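Flavoprotein (Thermotoga maritima, PDB 5V8S) is a flavo-di-iron protein that holds a mu-oxo-diiron centre, probably binds FMN, and is likely to act as an oxidoreductase in electron transfer. Local coordinates at residues N53-K58 with I175-D180; T18-I21 with I27-L30; P100-S105 with P238-I243; F156-W161 with D166-Y171. The protein carries 1 engineered substitution. All coordinates share one frame; numbering follows the deposited sequence.

Contact 1. Residues N53-K58 with I175-D180. With FEO (mu-oxo-diiron), chain C.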
# COMPACT_ATOMS: atom_id res chain seq x y z
N ASN A 53 -26.25 9.30 5.75
CA ASN A 53 -27.61 9.81 5.58
C ASN A 53 -28.58 8.88 6.28
O ASN A 53 -28.62 7.69 5.98
CB ASN A 53 -28.03 9.84 4.11
CG ASN A 53 -27.06 10.61 3.20
OD1 ASN A 53 -26.29 11.46 3.65
ND2 ASN A 53 -27.12 10.30 1.91
N ALA A 54 -29.36 9.42 7.21
CA ALA A 54 -30.46 8.70 7.84
C ALA A 54 -31.75 9.45 7.54
O ALA A 54 -31.72 10.60 7.12
CB ALA A 54 -30.24 8.63 9.35
N TYR A 55 -32.88 8.78 7.75
CA TYR A 55 -34.16 9.35 7.35
C TYR A 55 -35.18 9.14 8.46
O TYR A 55 -35.14 8.14 9.18
CB TYR A 55 -34.69 8.71 6.06
CG TYR A 55 -33.72 8.91 4.91
CD1 TYR A 55 -32.68 8.02 4.70
CD2 TYR A 55 -33.81 10.01 4.08
CE1 TYR A 55 -31.76 8.21 3.68
CE2 TYR A 55 -32.90 10.21 3.06
CZ TYR A 55 -31.88 9.31 2.86
OH TYR A 55 -31.00 9.54 1.83
N LEU A 56 -36.12 10.09 8.58
CA LEU A 56 -37.23 9.97 9.51
C LEU A 56 -38.54 10.14 8.75
O LEU A 56 -38.72 11.15 8.05
CB LEU A 56 -37.15 11.02 10.63
CG LEU A 56 -38.28 10.93 11.66
CD1 LEU A 56 -38.04 9.75 12.60
CD2 LEU A 56 -38.41 12.22 12.45
N VAL A 57 -39.44 9.17 8.90
CA VAL A 57 -40.75 9.22 8.26
C VAL A 57 -41.77 9.43 9.37
O VAL A 57 -41.91 8.57 10.24
CB VAL A 57 -41.07 7.94 7.47
CG1 VAL A 57 -42.30 8.15 6.59
CG2 VAL A 57 -39.87 7.50 6.62
N LYS A 58 -42.47 10.56 9.34
CA LYS A 58 -43.47 10.88 10.35
C LYS A 58 -44.84 10.57 9.78
O LYS A 58 -45.25 11.18 8.79
CB LYS A 58 -43.35 12.34 10.78
CG LYS A 58 -41.98 12.66 11.38
CD LYS A 58 -41.91 14.06 11.97
CE LYS A 58 -42.46 14.12 13.39
NZ LYS A 58 -42.32 15.50 13.99
N ILE A 175 -40.77 5.34 -3.12
CA ILE A 175 -39.56 5.90 -2.53
C ILE A 175 -38.73 4.75 -2.00
O ILE A 175 -39.20 3.96 -1.18
CB ILE A 175 -39.91 6.89 -1.42
CG1 ILE A 175 -40.76 8.03 -1.99
CG2 ILE A 175 -38.64 7.41 -0.74
CD1 ILE A 175 -41.30 8.98 -0.94
N LEU A 176 -37.48 4.64 -2.46
CA LEU A 176 -36.61 3.53 -2.07
C LEU A 176 -35.53 4.04 -1.12
O LEU A 176 -34.72 4.90 -1.50
CB LEU A 176 -35.98 2.90 -3.31
CG LEU A 176 -35.32 1.53 -3.09
CD1 LEU A 176 -36.38 0.46 -2.94
CD2 LEU A 176 -34.38 1.20 -4.23
N PHE A 177 -35.53 3.53 0.11
CA PHE A 177 -34.47 3.79 1.08
C PHE A 177 -33.48 2.64 0.92
O PHE A 177 -33.78 1.50 1.27
CB PHE A 177 -35.03 3.83 2.50
CG PHE A 177 -36.08 4.89 2.71
CD1 PHE A 177 -37.42 4.61 2.49
CD2 PHE A 177 -35.73 6.15 3.18
CE1 PHE A 177 -38.40 5.58 2.72
CE2 PHE A 177 -36.70 7.12 3.42
CZ PHE A 177 -38.03 6.84 3.18
N SER A 178 -32.31 2.93 0.35
CA SER A 178 -31.47 1.88 -0.19
C SER A 178 -30.12 1.74 0.51
O SER A 178 -29.35 0.87 0.12
CB SER A 178 -31.24 2.13 -1.68
OG SER A 178 -30.74 3.43 -1.90
N CYS A 179 -29.82 2.58 1.50
CA CYS A 179 -28.56 2.51 2.24
C CYS A 179 -27.34 2.50 1.30
O CYS A 179 -27.17 3.44 0.54
CB CYS A 179 -28.56 1.37 3.26
SG CYS A 179 -27.37 1.68 4.57
N ASP A 180 -26.49 1.46 1.31
CA ASP A 180 -25.30 1.51 0.46
C ASP A 180 -25.61 1.43 -1.02
O ASP A 180 -24.79 1.87 -1.84
CB ASP A 180 -24.33 0.37 0.75
CG ASP A 180 -23.57 0.53 2.07
OD1 ASP A 180 -23.69 1.59 2.72
OD2 ASP A 180 -22.88 -0.43 2.47
FE1 FEO C . -21.61 -1.01 4.01
FE2 FEO C . -22.36 2.31 4.24
O FEO C . -21.96 0.60 4.92
O HOH W 1 -19.97 0.23 3.21
O HOH W 2 -20.61 2.04 2.82

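Contact 2. Residues T18-I21 with I27-L30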
# COMPACT_ATOMS: atom_id res chain seq x y z
N THR A 18 -30.39 18.95 8.00
CA THR A 18 -31.65 18.40 8.47
C THR A 18 -32.74 19.09 7.65
O THR A 18 -32.92 20.31 7.75
CB THR A 18 -31.85 18.68 9.96
OG1 THR A 18 -30.82 18.05 10.72
CG2 THR A 18 -33.18 18.16 10.44
N GLU A 19 -33.44 18.33 6.81
CA GLU A 19 -34.38 18.96 5.89
C GLU A 19 -35.55 18.04 5.57
O GLU A 19 -35.38 16.83 5.42
CB GLU A 19 -33.65 19.36 4.60
CG GLU A 19 -34.54 19.97 3.54
CD GLU A 19 -33.77 20.82 2.54
OE1 GLU A 19 -32.79 21.49 2.95
OE2 GLU A 19 -34.14 20.83 1.35
N ARG A 20 -36.74 18.63 5.47
CA ARG A 20 -37.88 17.87 4.97
C ARG A 20 -37.73 17.76 3.46
O ARG A 20 -37.58 18.77 2.77
CB ARG A 20 -39.20 18.56 5.36
CG ARG A 20 -40.39 17.63 5.11
CD ARG A 20 -41.69 18.19 5.66
NE ARG A 20 -41.98 19.50 5.10
CZ ARG A 20 -41.85 20.64 5.75
NH1 ARG A 20 -41.42 20.67 7.02
NH2 ARG A 20 -42.15 21.78 5.14
N ILE A 21 -37.69 16.53 2.96
CA ILE A 21 -37.50 16.28 1.54
C ILE A 21 -38.76 15.78 0.85
O ILE A 21 -38.83 15.83 -0.38
CB ILE A 21 -36.31 15.33 1.27
CG1 ILE A 21 -36.42 14.06 2.13
CG2 ILE A 21 -34.98 16.06 1.54
CD1 ILE A 21 -35.45 12.96 1.71
N ILE A 27 -41.15 13.21 5.18
CA ILE A 27 -39.86 12.54 5.27
C ILE A 27 -38.78 13.59 5.44
O ILE A 27 -38.74 14.57 4.69
CB ILE A 27 -39.56 11.67 4.03
CG1 ILE A 27 -40.60 10.57 3.88
CG2 ILE A 27 -38.15 11.07 4.11
CD1 ILE A 27 -40.54 9.87 2.55
N TYR A 28 -37.89 13.36 6.41
CA TYR A 28 -36.72 14.19 6.66
C TYR A 28 -35.47 13.38 6.38
O TYR A 28 -35.42 12.17 6.65
CB TYR A 28 -36.65 14.63 8.13
CG TYR A 28 -37.81 15.51 8.54
CD1 TYR A 28 -39.04 14.96 8.85
CD2 TYR A 28 -37.66 16.89 8.61
CE1 TYR A 28 -40.10 15.76 9.21
CE2 TYR A 28 -38.73 17.70 8.97
CZ TYR A 28 -39.94 17.12 9.28
OH TYR A 28 -41.01 17.91 9.63
N VAL A 29 -34.45 14.05 5.85
CA VAL A 29 -33.10 13.50 5.84
C VAL A 29 -32.31 14.14 6.98
O VAL A 29 -32.46 15.34 7.26
CB VAL A 29 -32.37 13.72 4.49
CG1 VAL A 29 -32.24 15.21 4.17
CG2 VAL A 29 -31.01 13.00 4.47
N LEU A 30 -31.48 13.32 7.61
CA LEU A 30 -30.46 13.76 8.56
C LEU A 30 -29.13 13.31 7.98
O LEU A 30 -28.84 12.11 7.96
CB LEU A 30 -30.67 13.11 9.93
CG LEU A 30 -31.99 13.48 10.61
CD1 LEU A 30 -32.41 12.39 11.54
CD2 LEU A 30 -31.83 14.78 11.36

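Contact 3. Residues P100-S105 with P238-I243. Engineered in segment 100-105: Asp102 (natural residue His). With FEO (mu-oxo-diiron), chain C.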
# COMPACT_ATOMS: atom_id res chain seq x y z
N PRO A 100 -21.19 -0.54 10.82
CA PRO A 100 -21.23 0.58 11.78
C PRO A 100 -21.14 1.98 11.20
O PRO A 100 -21.37 2.93 11.96
CB PRO A 100 -20.08 0.28 12.73
CG PRO A 100 -20.00 -1.20 12.72
CD PRO A 100 -20.29 -1.61 11.31
N ASP A 101 -20.80 2.17 9.92
CA ASP A 101 -20.91 3.52 9.38
C ASP A 101 -22.35 3.99 9.28
O ASP A 101 -22.62 5.19 9.31
CB ASP A 101 -20.25 3.64 8.00
CG ASP A 101 -20.83 2.69 6.97
OD1 ASP A 101 -20.99 1.50 7.25
OD2 ASP A 101 -21.12 3.15 5.84
N ASP A 102 -23.28 3.05 9.17
CA ASP A 102 -24.70 3.36 9.15
C ASP A 102 -25.43 3.00 10.45
O ASP A 102 -26.48 3.58 10.71
CB ASP A 102 -25.34 2.70 7.91
CG ASP A 102 -24.73 3.27 6.56
OD1 ASP A 102 -24.90 4.49 6.28
OD2 ASP A 102 -24.07 2.54 5.78
N SER A 103 -24.86 2.12 11.29
CA SER A 103 -25.54 1.65 12.51
C SER A 103 -24.88 2.08 13.81
O SER A 103 -25.40 1.75 14.89
CB SER A 103 -25.63 0.12 12.50
OG SER A 103 -24.36 -0.48 12.73
N GLY A 104 -23.75 2.79 13.75
CA GLY A 104 -22.99 3.02 14.97
C GLY A 104 -23.73 3.86 16.00
O GLY A 104 -23.42 3.79 17.20
N SER A 105 -24.67 4.69 15.55
CA SER A 105 -25.49 5.52 16.42
C SER A 105 -26.65 4.78 17.05
O SER A 105 -27.34 5.37 17.90
CB SER A 105 -26.03 6.72 15.63
OG SER A 105 -26.72 6.31 14.46
N PRO A 238 -30.33 7.07 -0.69
CA PRO A 238 -29.27 6.18 -0.18
C PRO A 238 -28.64 6.67 1.11
O PRO A 238 -28.89 7.79 1.57
CB PRO A 238 -28.23 6.21 -1.30
CG PRO A 238 -28.32 7.66 -1.78
CD PRO A 238 -29.79 8.09 -1.61
N GLY A 239 -27.74 5.84 1.65
CA GLY A 239 -27.07 6.13 2.90
C GLY A 239 -25.84 7.00 2.79
O GLY A 239 -25.34 7.45 3.82
N HIS A 240 -25.35 7.22 1.58
CA HIS A 240 -24.17 8.04 1.35
C HIS A 240 -24.37 8.84 0.08
O HIS A 240 -24.78 8.29 -0.93
CB HIS A 240 -22.92 7.17 1.15
CG HIS A 240 -22.69 6.15 2.22
ND1 HIS A 240 -22.36 6.48 3.52
CD2 HIS A 240 -22.76 4.80 2.19
CE1 HIS A 240 -22.22 5.38 4.23
NE2 HIS A 240 -22.45 4.35 3.45
N GLY A 241 -24.03 10.13 0.14
CA GLY A 241 -24.06 10.98 -1.05
C GLY A 241 -25.43 11.58 -1.34
O GLY A 241 -26.24 11.82 -0.45
N LEU A 242 -25.66 11.84 -2.62
CA LEU A 242 -26.84 12.55 -3.07
C LEU A 242 -28.09 11.68 -2.99
O LEU A 242 -28.06 10.46 -3.17
CB LEU A 242 -26.65 12.95 -4.53
CG LEU A 242 -25.75 14.14 -4.86
CD1 LEU A 242 -25.98 14.50 -6.31
CD2 LEU A 242 -26.00 15.35 -3.95
N ILE A 243 -29.22 12.36 -2.77
CA ILE A 243 -30.56 11.80 -2.93
C ILE A 243 -31.00 12.06 -4.36
O ILE A 243 -30.68 13.11 -4.93
CB ILE A 243 -31.51 12.48 -1.93
CG1 ILE A 243 -31.11 12.12 -0.51
CG2 ILE A 243 -32.97 12.14 -2.21
CD1 ILE A 243 -31.59 13.11 0.50
FE1 FEO C . -21.61 -1.01 4.01
FE2 FEO C . -22.36 2.31 4.24
O FEO C . -21.96 0.60 4.92
O HOH W 1 -19.97 0.23 3.21
O HOH W 2 -20.61 2.04 2.82

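Contact 4. Residues F156-W161 with D166-Y171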
# COMPACT_ATOMS: atom_id res chain seq x y z
N PHE A 156 -40.18 -4.76 1.86
CA PHE A 156 -38.77 -5.05 2.08
C PHE A 156 -38.28 -6.01 1.01
O PHE A 156 -38.87 -7.08 0.81
CB PHE A 156 -38.56 -5.59 3.49
CG PHE A 156 -39.02 -4.63 4.54
CD1 PHE A 156 -38.22 -3.58 4.93
CD2 PHE A 156 -40.31 -4.72 5.04
CE1 PHE A 156 -38.66 -2.66 5.84
CE2 PHE A 156 -40.75 -3.80 5.97
CZ PHE A 156 -39.93 -2.76 6.36
N VAL A 157 -37.20 -5.63 0.34
CA VAL A 157 -36.65 -6.41 -0.75
C VAL A 157 -35.21 -6.76 -0.39
O VAL A 157 -34.37 -5.86 -0.23
CB VAL A 157 -36.70 -5.62 -2.07
CG1 VAL A 157 -36.08 -6.42 -3.18
CG2 VAL A 157 -38.16 -5.21 -2.39
N MET A 158 -34.93 -8.05 -0.27
CA MET A 158 -33.56 -8.46 0.03
C MET A 158 -32.68 -8.25 -1.19
O MET A 158 -33.04 -8.64 -2.31
CB MET A 158 -33.53 -9.94 0.44
CG MET A 158 -34.39 -10.29 1.65
SD MET A 158 -34.12 -9.30 3.13
CE MET A 158 -35.62 -8.31 3.16
N THR A 159 -31.53 -7.63 -0.99
CA THR A 159 -30.54 -7.44 -2.05
C THR A 159 -29.20 -7.90 -1.52
O THR A 159 -28.29 -7.09 -1.29
CB THR A 159 -30.52 -5.98 -2.53
OG1 THR A 159 -30.15 -5.12 -1.45
CG2 THR A 159 -31.90 -5.57 -3.06
N PRO A 160 -29.03 -9.21 -1.32
CA PRO A 160 -27.84 -9.71 -0.62
C PRO A 160 -26.55 -9.40 -1.35
O PRO A 160 -26.50 -9.31 -2.58
CB PRO A 160 -28.08 -11.22 -0.54
CG PRO A 160 -29.03 -11.52 -1.67
CD PRO A 160 -29.89 -10.30 -1.82
N TRP A 161 -25.49 -9.22 -0.57
CA TRP A 161 -24.13 -9.05 -1.07
C TRP A 161 -23.94 -7.73 -1.80
O TRP A 161 -23.04 -7.60 -2.64
CB TRP A 161 -23.67 -10.26 -1.89
CG TRP A 161 -23.64 -11.50 -1.04
CD1 TRP A 161 -24.50 -12.56 -1.08
CD2 TRP A 161 -22.70 -11.77 0.01
NE1 TRP A 161 -24.14 -13.49 -0.13
CE2 TRP A 161 -23.05 -13.03 0.56
CE3 TRP A 161 -21.61 -11.08 0.54
CZ2 TRP A 161 -22.33 -13.61 1.59
CZ3 TRP A 161 -20.89 -11.66 1.56
CH2 TRP A 161 -21.25 -12.91 2.09
N ASP A 166 -26.51 -9.15 4.78
CA ASP A 166 -27.66 -8.58 5.47
C ASP A 166 -28.40 -7.53 4.66
O ASP A 166 -29.44 -7.05 5.12
CB ASP A 166 -27.24 -7.96 6.82
CG ASP A 166 -26.38 -6.70 6.67
OD1 ASP A 166 -25.88 -6.42 5.56
OD2 ASP A 166 -26.21 -6.00 7.69
N THR A 167 -27.91 -7.15 3.48
CA THR A 167 -28.40 -5.94 2.84
C THR A 167 -29.80 -6.13 2.27
O THR A 167 -30.11 -7.14 1.63
CB THR A 167 -27.41 -5.46 1.78
OG1 THR A 167 -27.14 -6.48 0.81
CG2 THR A 167 -26.14 -5.15 2.41
N MET A 168 -30.65 -5.14 2.52
CA MET A 168 -31.98 -5.06 1.95
C MET A 168 -32.27 -3.60 1.62
O MET A 168 -31.53 -2.69 2.02
CB MET A 168 -33.03 -5.60 2.94
CG MET A 168 -33.20 -4.77 4.18
SD MET A 168 -34.59 -5.38 5.16
CE MET A 168 -34.73 -4.06 6.36
N VAL A 169 -33.35 -3.38 0.90
CA VAL A 169 -33.82 -2.03 0.62
C VAL A 169 -35.28 -1.96 1.03
O VAL A 169 -35.99 -2.98 1.04
CB VAL A 169 -33.62 -1.63 -0.86
CG1 VAL A 169 -32.13 -1.65 -1.24
CG2 VAL A 169 -34.38 -2.56 -1.77
N THR A 170 -35.73 -0.77 1.42
CA THR A 170 -37.08 -0.52 1.90
C THR A 170 -37.80 0.35 0.88
O THR A 170 -37.32 1.42 0.52
CB THR A 170 -37.04 0.18 3.26
OG1 THR A 170 -36.42 -0.68 4.23
CG2 THR A 170 -38.44 0.53 3.76
N TYR A 171 -38.95 -0.12 0.42
CA TYR A 171 -39.74 0.54 -0.62
C TYR A 171 -41.03 1.06 -0.00
O TYR A 171 -41.80 0.28 0.57
CB TYR A 171 -40.07 -0.47 -1.71
CG TYR A 171 -40.90 0.05 -2.84
CD1 TYR A 171 -40.31 0.78 -3.87
CD2 TYR A 171 -42.27 -0.19 -2.92
CE1 TYR A 171 -41.06 1.25 -4.93
CE2 TYR A 171 -43.03 0.29 -3.98
CZ TYR A 171 -42.42 1.01 -4.98
OH TYR A 171 -43.17 1.48 -6.05

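Contact 1. Residues N53-K58 with I175-D180
Tyr55 and Phe177 meet as an offset edge-to-face pair, the edge of the Phe177 ring directed at the face of Tyr55, with centroids 5.5 Å apart and planes at 69°. Traced outward, the tyrosine is in contact from its first carbon: CB lies 3.7 Å from Phe177 CE2. CG comes next, near the plane of the phenylalanine ring and 3.8 Å from its CD2 and, equally, its CE2. Of the two ortho carbons, Tyr55 CD1 lies 3.9 Å from Phe177 CD2 and Tyr55 CD2 is nearest Phe177 CE2. The far end of the tyrosine passes beyond Phe177, and its OH is hydrogen-bonded to the carbonyl O of Pro238. Strand 50-59 belongs to one sheet and strand 175-179 to the other of the two sheets that face each other in the metallo-beta-lactamase fold, so this apolar contact lies in the buried interior between them. At the tip of Phe177, CZ rests 4.0 Å from Val57 CG2, which stands beside its own backbone N while CG1 is anti to it (chi1 -168°). Leu237 of the neighbouring strand 235-238 touches both aromatic residues. Three residues past Phe177, Asp180 bridges the di-iron centre: its OD2 binds the iron FE1 and its OD1 the iron FE2, each at 2.1 Å, alongside His97, Glu99 and His163 on the first iron and Asp101, Asp102 and His240 on the second.

Contact 2. Residues T18-I21 with I27-L30
Arg20 and Tyr28 sit side by side on one face of an antiparallel beta hairpin formed by strands 16-22 and 26-34, at the outer edge of the seven-stranded sheet. Three backbone hydrogen bonds join the strands, whose short axes make an angle of 149°. Glu19 and Val29 exchange two of them, N to O in each direction. The third and shortest runs from Ile21 N to Ile27 O, 2.8 Å. Buried apolar packing gathers round Ile21. Its CG1 lies between the backbone N and the carbonyl carbon (chi1 51°), which brings it within 4.0 Å of Ile27 CG2, while its CG2 is 3.9 Å from Val29 CG1, those two side chains crossing at about a right angle. Behind them Tyr55 touches Ile21 and Val29, and Phe177 touches Ile27, so this part faces the interior between the sheets. The Arg20 side is more exposed, with Arg20 at the surface and Tyr28 partly so, yet its stacked part is still close: Arg20 CB is 3.7 Å from Tyr28 CE2 in an off-centre CH-pi contact. Arg20 CG lies over one face of the ring, offset toward the rim. The chain then bends at chi3, and its guanidinium stands nearly perpendicular (87°) to the ring. Tyr28 OH lies at the guanidinium edge without bonding to it; Arg20 NE instead forms a salt bridge with Asp23, and Tyr28 OH a hydrogen bond with Glu26. Further along, where helix 74-82 covers Leu30 with Phe77, Ala80 and Leu81, Leu30 runs alongside Thr18, CD2 3.5 Å from OG1.

Contact 3. Residues P100-S105 with P238-I243
The bridging oxygen FEO O links both irons and accepts hydrogen bonds from two waters, at 2.6 and 2.9 Å, beside the iron FE2 that His240 NE2 and Asp101 OD2 both bind at 2.2 Å. The contact between residues 100-105 and 238-243 is made through this shared metal. Both belong to the di-iron site of the metallo-beta-lactamase fold, where ligands are carried on loops at the ends of the strands and, here, on the short helix 100-103. Asp102, an engineered residue in place of the natural histidine, supplies a third ligand through OD2 at 2.3 Å; OD1 of Asp180 also binds this iron. The ligand atoms are brought close by the metal and are not hydrogen-bonded to one another: Asp101 OD2 is 3.0 Å from His240 NE2. With CG between its own backbone N and carbonyl carbon (chi1 58°), Asp101 turns this OD2 onto FE2. Asp102 approaches from the direction opposite to His240, its carboxylate turned 46° from the imidazole plane. The imidazole is held at both nitrogens, NE2 by FE2 and ND1 by a hydrogen bond to the carbonyl O of Ser51. Tyr276 of the second subunit packs on Pro100 and Asp101, placing this end of the helix at the subunit boundary. One of the waters completes the set, its oxygen 2.3 Å from FE2.

Contact 4. Residues F156-W161 with D166-Y171
Phe156, Met158 and Met168 project side by side from one face of an antiparallel hairpin made by strands 152-158 and 168-172. Met168 is set between the other two. Its CG takes the position between the backbone N and the carbonyl carbon (chi1 66°) and the chain runs extended from there, so the thioether travels along the Phe156 side chain: CE is 3.8 Å from Phe156 CD1, and SD stands 5.2 Å from the ring centroid in an oblique Met-aromatic contact. Met158 curls back through bends at chi2 and chi3, laying its CE 3.7 Å from Met168 SD. Thr170 also runs alongside the phenylalanine, OG1 coming 3.4 Å from Phe156 CE1 while bonding to Asn96 OD1. Val157 and Val169 point to the other face, Val157 CB against Val169 CG2, with Leu228 of helix 218-228 touching both residues. Their backbones form a hydrogen-bonded pair, Val157 N to Val169 O being nearly straight at 175°. Past the strands the hairpin is held by Thr159 N to Thr167 O. Thr167 OG1 lies 2.5 Å from Thr159 O, too short to take at face value. The same hydroxyl is hydrogen-bonded to Leu162 N and Trp164 O, on either side of the iron ligand His163 in sequence, whereas buried Thr159 OG1 has no polar partner. Next along, Asp166 OD1 is hydrogen-bonded to ND1 of His97, consistent with a second-shell role in which Asp166 helps orient that iron ligand.

From the N terminus, contact 2 closes first, a short hairpin at the edge of the seven-stranded sheet. Its second strand pairs with 50-59, where contact 1 opens; Ala54 O to Leu30 N is a probable hydrogen bond at 2.8 Å. Contact 1 closes 117 residues later on the five-stranded sheet, joining the two. Within that loop contact 3 opens at 100-105, but it closes only at 238-243, so the two cross, and both reach the di-iron centre. Contact 4, at 156-171, is a local hairpin nested inside both loops; its second strand neighbours 175-179, half of contact 1. Contacts 2 and 4 do not touch, their nearest atoms being about 9 Å apart.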